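Side-chain contacts in predicted component of a thermophile-specific DNA repair system, contains a RAMP domain (Methanopyrus kandleri, PDB 4N0L), which probably binds crRNA as the RAMP-family Csm3 subunit of a type III-A CRISPR complex and carries a bound zinc ion: residues 56-61 with 119-124; 228-231 with 237-240. All coordinates share one frame; numbering follows the deposited sequence.

Contact 1: 56-61 with 119-124; sequences GRARAL and RIFGSA
Beside the zinc site made by His86, Cys88, Cys115 and Cys118, Arg59 of helix 51-69 lies along Phe121 and Gly122, where helix 116-121 runs out into a loop. The Phe121 ring rests against the backbone of helix 51-69: CA of Arg59 stands 4.1 Å from the ring centroid, a CH-pi contact over the face. The approach is only 9° off the ring normal. Ile120 CG2 lies over the opposite face, displaced toward the rim. Ala58 adds an apolar touch, its CB 4.0 Å from Phe121 CE1. CB and CG of Arg59 continue along the attached end of the ring to the CB of Phe121, which lies 3.5 Å from Arg59 CG. With CG anti to the backbone N, the extended arginine chain runs past Phe121 in the opposite direction to the phenylalanine side chain. The aliphatic part therefore does the packing, while the guanidinium reaches the end of helix 116-121, its plane turned 69° from the ring. There Arg59 NH1 donates to Gly122 O at 3.1 Å. This bond is nearly straight (167° at the hydrogen), with the oxygen in the guanidinium plane. Gly122 is the first residue to leave the helix, with positive phi, and its carbonyl is presented to the arginine. NH1 is also hydrogen-bonded to the carbonyl oxygen of His86, and NH2 makes a salt bridge with Glu63 one turn further along the same helix; together these partners probably fix the rotation of the guanidinium. One arginine thus ties a helix to two backbone carbonyls, one from a zinc ligand and one from the first residue beyond the helix that carries Cys118, a second-shell arrangement round a zinc site of three cysteines and one histidine.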
ATOM      1  N   GLY A  56      -5.363  -2.113   2.601  1.00 17.15           N
ATOM      2  CA  GLY A  56      -6.613  -2.300   1.886  1.00 19.15           C
ATOM      3  C   GLY A  56      -7.043  -1.054   1.137  1.00 23.92           C
ATOM      4  O   GLY A  56      -7.439  -1.120  -0.026  1.00 25.72           O
ATOM      5  N   ARG A  57      -6.953   0.090   1.807  1.00 21.48           N
ATOM      6  CA  ARG A  57      -7.354   1.357   1.210  1.00 23.34           C
ATOM      7  C   ARG A  57      -6.428   1.735   0.057  1.00 21.32           C
ATOM      8  O   ARG A  57      -6.892   2.127  -1.014  1.00 21.86           O
ATOM      9  CB  ARG A  57      -7.375   2.464   2.268  1.00 25.37           C
ATOM     10  CG  ARG A  57      -7.760   3.838   1.739  1.00 24.03           C
ATOM     11  CD  ARG A  57      -9.181   3.865   1.198  1.00 23.58           C
ATOM     12  NE  ARG A  57      -9.587   5.220   0.836  1.00 24.78           N
ATOM     13  CZ  ARG A  57     -10.596   5.509   0.020  1.00 24.37           C
ATOM     14  NH1 ARG A  57     -11.308   4.537  -0.533  1.00 23.38           N
ATOM     15  NH2 ARG A  57     -10.890   6.774  -0.251  1.00 20.94           N
ATOM     16  N   ALA A  58      -5.123   1.608   0.276  1.00 18.93           N
ATOM     17  CA  ALA A  58      -4.140   1.874  -0.769  1.00 17.33           C
ATOM     18  C   ALA A  58      -4.357   0.970  -1.984  1.00 20.01           C
ATOM     19  O   ALA A  58      -4.233   1.413  -3.126  1.00 19.46           O
ATOM     20  CB  ALA A  58      -2.731   1.708  -0.224  1.00 14.36           C
ATOM     21  N   ARG A  59      -4.679  -0.295  -1.730  1.00 19.88           N
ATOM     22  CA  ARG A  59      -4.936  -1.252  -2.803  1.00 20.22           C
ATOM     23  C   ARG A  59      -6.192  -0.901  -3.593  1.00 25.62           C
ATOM     24  O   ARG A  59      -6.188  -0.923  -4.826  1.00 24.33           O
ATOM     25  CB  ARG A  59      -5.069  -2.667  -2.241  1.00 19.44           C
ATOM     26  CG  ARG A  59      -5.125  -3.741  -3.317  1.00 21.11           C
ATOM     27  CD  ARG A  59      -5.445  -5.106  -2.726  1.00 22.98           C
ATOM     28  NE  ARG A  59      -5.117  -6.197  -3.640  1.00 21.38           N
ATOM     29  CZ  ARG A  59      -5.773  -6.465  -4.766  1.00 20.73           C
ATOM     30  NH1 ARG A  59      -5.387  -7.480  -5.527  1.00 18.07           N
ATOM     31  NH2 ARG A  59      -6.818  -5.733  -5.128  1.00 20.68           N
ATOM     32  N   ALA A  60      -7.267  -0.598  -2.872  1.00 25.40           N
ATOM     33  CA  ALA A  60      -8.552  -0.276  -3.483  1.00 22.12           C
ATOM     34  C   ALA A  60      -8.464   0.948  -4.393  1.00 24.15           C
ATOM     35  O   ALA A  60      -9.112   1.000  -5.439  1.00 28.66           O
ATOM     36  CB  ALA A  60      -9.604  -0.059  -2.407  1.00 13.74           C
ATOM     37  N   LEU A  61      -7.664   1.931  -3.992  1.00 20.31           N
ATOM     38  CA  LEU A  61      -7.515   3.156  -4.773  1.00 23.20           C
ATOM     39  C   LEU A  61      -6.544   2.983  -5.938  1.00 23.56           C
ATOM     40  O   LEU A  61      -6.784   3.495  -7.034  1.00 24.98           O
ATOM     41  CB  LEU A  61      -7.052   4.307  -3.877  1.00 25.26           C
ATOM     42  CG  LEU A  61      -7.997   4.680  -2.735  1.00 24.72           C
ATOM     43  CD1 LEU A  61      -7.392   5.771  -1.872  1.00 19.30           C
ATOM     44  CD2 LEU A  61      -9.346   5.111  -3.288  1.00 25.07           C
ATOM     45  N   ARG A 119       0.923  -8.120  -7.621  1.00 21.96           N
ATOM     46  CA  ARG A 119       2.283  -8.467  -7.205  1.00 25.73           C
ATOM     47  C   ARG A 119       2.726  -7.653  -5.981  1.00 28.33           C
ATOM     48  O   ARG A 119       3.533  -8.120  -5.173  1.00 27.73           O
ATOM     49  CB  ARG A 119       3.272  -8.273  -8.363  1.00 25.49           C
ATOM     50  CG  ARG A 119       3.781  -6.848  -8.533  1.00 28.33           C
ATOM     51  CD  ARG A 119       4.398  -6.616  -9.904  1.00 27.37           C
ATOM     52  NE  ARG A 119       4.992  -5.285  -9.998  1.00 35.28           N
ATOM     53  CZ  ARG A 119       5.186  -4.625 -11.136  1.00 37.71           C
ATOM     54  NH1 ARG A 119       4.837  -5.173 -12.294  1.00 35.53           N
ATOM     55  NH2 ARG A 119       5.731  -3.415 -11.113  1.00 33.17           N
ATOM     56  N   ILE A 120       2.188  -6.443  -5.843  1.00 26.20           N
ATOM     57  CA  ILE A 120       2.523  -5.563  -4.724  1.00 21.47           C
ATOM     58  C   ILE A 120       1.605  -5.780  -3.523  1.00 21.99           C
ATOM     59  O   ILE A 120       2.068  -5.946  -2.394  1.00 21.23           O
ATOM     60  CB  ILE A 120       2.458  -4.072  -5.137  1.00 25.76           C
ATOM     61  CG1 ILE A 120       3.559  -3.741  -6.147  1.00 26.90           C
ATOM     62  CG2 ILE A 120       2.582  -3.167  -3.919  1.00 23.97           C
ATOM     63  CD1 ILE A 120       3.393  -2.386  -6.799  1.00 25.19           C
ATOM     64  N   PHE A 121       0.300  -5.754  -3.770  1.00 22.24           N
ATOM     65  CA  PHE A 121      -0.679  -5.791  -2.690  1.00 23.89           C
ATOM     66  C   PHE A 121      -1.271  -7.188  -2.475  1.00 25.06           C
ATOM     67  O   PHE A 121      -2.221  -7.361  -1.710  1.00 24.85           O
ATOM     68  CB  PHE A 121      -1.792  -4.779  -2.964  1.00 26.68           C
ATOM     69  CG  PHE A 121      -1.317  -3.349  -2.988  1.00 20.41           C
ATOM     70  CD1 PHE A 121      -1.132  -2.640  -1.811  1.00 18.31           C
ATOM     71  CD2 PHE A 121      -1.061  -2.711  -4.192  1.00 23.99           C
ATOM     72  CE1 PHE A 121      -0.694  -1.323  -1.834  1.00 19.71           C
ATOM     73  CE2 PHE A 121      -0.624  -1.394  -4.223  1.00 23.78           C
ATOM     74  CZ  PHE A 121      -0.440  -0.700  -3.043  1.00 16.00           C
ATOM     75  N   GLY A 122      -0.715  -8.180  -3.161  1.00 28.55           N
ATOM     76  CA  GLY A 122      -1.131  -9.557  -2.961  1.00 30.64           C
ATOM     77  C   GLY A 122      -2.376  -9.916  -3.745  1.00 32.57           C
ATOM     78  O   GLY A 122      -3.073  -9.041  -4.261  1.00 29.45           O
ATOM     79  N   SER A 123      -2.651 -11.213  -3.834  1.00 32.77           N
ATOM     80  CA  SER A 123      -3.825 -11.709  -4.544  1.00 26.12           C
ATOM     81  C   SER A 123      -4.130 -13.137  -4.111  1.00 28.73           C
ATOM     82  O   SER A 123      -3.218 -13.911  -3.826  1.00 33.85           O
ATOM     83  CB  SER A 123      -3.609 -11.642  -6.057  1.00 25.55           C
ATOM     84  OG  SER A 123      -4.699 -12.215  -6.759  1.00 29.43           O
ATOM     85  N   ALA A 124      -5.413 -13.482  -4.059  1.00 31.21           N
ATOM     86  CA  ALA A 124      -5.826 -14.836  -3.692  1.00 25.92           C
ATOM     87  C   ALA A 124      -5.633 -15.806  -4.854  1.00 28.11           C
ATOM     88  O   ALA A 124      -5.636 -17.022  -4.665  1.00 34.25           O
ATOM     89  CB  ALA A 124      -7.274 -14.844  -3.232  1.00 17.78           C
TER

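Contact 2: 228-231 with 237-240; sequences VVYR and ELES
The Tyr230 ring is met obliquely by a methyl group of Leu238, CD1 approaching to 3.7 Å from Tyr230 CE1, and its hydroxyl end reaches the start of helix 238-255. This joins the last residues of strand 223-231 to the helix that follows it, a strand-to-helix connection within the RRM-like fold of Csm3, and the five-residue link between the two segments contains neither helix nor strand. Tyr230 points toward the helix with CG anti to its backbone N (chi1 168°), which directs the ring from the strand toward the start of helix 238-255. Leu238 sets out less directly, but its branched end bends back to the ring, and CD1 makes the apolar contact; the same side chain also touches Ile8 of the adjacent strand 7-16, so the leucine packs against two strands of the sheet. At its far end the Tyr230 OH lies 4.0 Å from Leu238 CA, a packing distance. Its polar partner is Asp241, whose OD2 is hydrogen-bonded to OH, so that the phenol is held at the first turn of the helix. Glu237, just ahead of Leu238, turns its carboxylate elsewhere: OE2 is hydrogen-bonded to Thr114 and OE1 forms a salt bridge with Arg171. Across the contact, the backbone O of Glu237 stays 4.1 Å from Tyr230 OH.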
ATOM      1  N   VAL A 228       6.375   1.239   6.660  1.00 25.97           N
ATOM      2  CA  VAL A 228       5.911   0.405   5.560  1.00 22.27           C
ATOM      3  C   VAL A 228       7.072  -0.438   5.051  1.00 26.75           C
ATOM      4  O   VAL A 228       8.104   0.099   4.647  1.00 27.65           O
ATOM      5  CB  VAL A 228       5.333   1.250   4.409  1.00 22.77           C
ATOM      6  CG1 VAL A 228       4.718   0.355   3.345  1.00 16.75           C
ATOM      7  CG2 VAL A 228       4.300   2.235   4.936  1.00 23.72           C
ATOM      8  N   VAL A 229       6.904  -1.758   5.068  1.00 24.75           N
ATOM      9  CA  VAL A 229       7.975  -2.662   4.661  1.00 25.31           C
ATOM     10  C   VAL A 229       7.691  -3.273   3.293  1.00 21.13           C
ATOM     11  O   VAL A 229       6.672  -3.933   3.097  1.00 20.60           O
ATOM     12  CB  VAL A 229       8.179  -3.803   5.683  1.00 23.97           C
ATOM     13  CG1 VAL A 229       9.375  -4.656   5.287  1.00 21.48           C
ATOM     14  CG2 VAL A 229       8.368  -3.244   7.084  1.00 18.90           C
ATOM     15  N   TYR A 230       8.598  -3.041   2.350  1.00 18.38           N
ATOM     16  CA  TYR A 230       8.501  -3.633   1.020  1.00 21.59           C
ATOM     17  C   TYR A 230       9.525  -4.752   0.848  1.00 23.01           C
ATOM     18  O   TYR A 230      10.723  -4.540   1.042  1.00 20.61           O
ATOM     19  CB  TYR A 230       8.693  -2.566  -0.062  1.00 22.45           C
ATOM     20  CG  TYR A 230       8.887  -3.127  -1.457  1.00 25.12           C
ATOM     21  CD1 TYR A 230      10.159  -3.329  -1.980  1.00 27.88           C
ATOM     22  CD2 TYR A 230       7.795  -3.443  -2.255  1.00 27.31           C
ATOM     23  CE1 TYR A 230      10.337  -3.838  -3.255  1.00 30.87           C
ATOM     24  CE2 TYR A 230       7.963  -3.952  -3.528  1.00 29.67           C
ATOM     25  CZ  TYR A 230       9.235  -4.146  -4.024  1.00 31.38           C
ATOM     26  OH  TYR A 230       9.402  -4.653  -5.292  1.00 35.30           O
ATOM     27  N   ARG A 231       9.053  -5.937   0.476  1.00 26.34           N
ATOM     28  CA  ARG A 231       9.946  -7.070   0.258  1.00 32.92           C
ATOM     29  C   ARG A 231      10.453  -7.107  -1.180  1.00 33.08           C
ATOM     30  O   ARG A 231       9.677  -7.272  -2.120  1.00 28.96           O
ATOM     31  CB  ARG A 231       9.245  -8.386   0.596  1.00 32.92           C
ATOM     32  CG  ARG A 231       8.770  -8.492   2.038  1.00 38.36           C
ATOM     33  CD  ARG A 231       8.133  -9.846   2.329  1.00 43.16           C
ATOM     34  NE  ARG A 231       6.986 -10.124   1.466  1.00 48.76           N
ATOM     35  CZ  ARG A 231       7.044 -10.859   0.359  1.00 47.65           C
ATOM     36  NH1 ARG A 231       8.197 -11.389  -0.027  1.00 47.61           N
ATOM     37  NH2 ARG A 231       5.951 -11.061  -0.366  1.00 42.55           N
ATOM     38  N   GLU A 237      11.617  -5.272 -11.155  1.00 41.79           N
ATOM     39  CA  GLU A 237      10.356  -4.624 -10.805  1.00 38.24           C
ATOM     40  C   GLU A 237      10.486  -3.730  -9.575  1.00 35.29           C
ATOM     41  O   GLU A 237       9.497  -3.165  -9.108  1.00 36.16           O
ATOM     42  CB  GLU A 237       9.263  -5.666 -10.561  1.00 36.66           C
ATOM     43  CG  GLU A 237       8.624  -6.217 -11.823  1.00 37.16           C
ATOM     44  CD  GLU A 237       7.889  -7.521 -11.587  1.00 38.40           C
ATOM     45  OE1 GLU A 237       7.763  -7.933 -10.414  1.00 35.53           O
ATOM     46  OE2 GLU A 237       7.421  -8.126 -12.574  1.00 40.97           O
ATOM     47  N   LEU A 238      11.705  -3.602  -9.061  1.00 32.48           N
ATOM     48  CA  LEU A 238      11.956  -2.866  -7.825  1.00 36.44           C
ATOM     49  C   LEU A 238      11.524  -1.401  -7.903  1.00 34.08           C
ATOM     50  O   LEU A 238      10.723  -0.936  -7.090  1.00 25.88           O
ATOM     51  CB  LEU A 238      13.441  -2.943  -7.461  1.00 43.46           C
ATOM     52  CG  LEU A 238      13.919  -1.989  -6.367  1.00 44.96           C
ATOM     53  CD1 LEU A 238      13.218  -2.318  -5.061  1.00 47.50           C
ATOM     54  CD2 LEU A 238      15.427  -2.059  -6.204  1.00 43.39           C
ATOM     55  N   GLU A 239      12.058  -0.678  -8.881  1.00 35.33           N
ATOM     56  CA  GLU A 239      11.757   0.741  -9.021  1.00 37.94           C
ATOM     57  C   GLU A 239      10.289   0.962  -9.363  1.00 39.19           C
ATOM     58  O   GLU A 239       9.653   1.878  -8.840  1.00 40.63           O
ATOM     59  CB  GLU A 239      12.647   1.385 -10.083  1.00 38.57           C
ATOM     60  CG  GLU A 239      12.314   2.843 -10.342  1.00 40.48           C
ATOM     61  CD  GLU A 239      13.414   3.573 -11.077  1.00 46.03           C
ATOM     62  OE1 GLU A 239      14.304   2.902 -11.638  1.00 49.71           O
ATOM     63  OE2 GLU A 239      13.391   4.820 -11.087  1.00 48.90           O
ATOM     64  N   SER A 240       9.762   0.120 -10.248  1.00 35.01           N
ATOM     65  CA  SER A 240       8.368   0.217 -10.660  1.00 32.69           C
ATOM     66  C   SER A 240       7.433   0.035  -9.469  1.00 29.73           C
ATOM     67  O   SER A 240       6.448   0.762  -9.332  1.00 30.40           O
ATOM     68  CB  SER A 240       8.052  -0.820 -11.740  1.00 34.49           C
ATOM     69  OG  SER A 240       7.859  -0.198 -13.000  1.00 38.74           O
TER

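How the contacts relate
The two contacts follow one another in the chain, 56-61 with 119-124 closing before 228-231 with 237-240 opens, and their centres lie about 13 Å apart. Contact 1 joins helix 51-69 to the end of helix 116-121 and the loop after it; contact 2 joins a strand of the antiparallel sheet to the start of helix 238-255. That helix links them: Phe121 and Leu61 of contact 1 touch it further along, at Ser248 and Gln255. Arg119 also bridges the two directly, with NH2 3.5 Å from Ser240 CB, while its NE makes a salt bridge with Asp241. The zinc-binding region is thereby joined to the RRM-like sheet both through helix 238-255 and directly, Ile120 and Phe121 touching Val172 of strand 172-174.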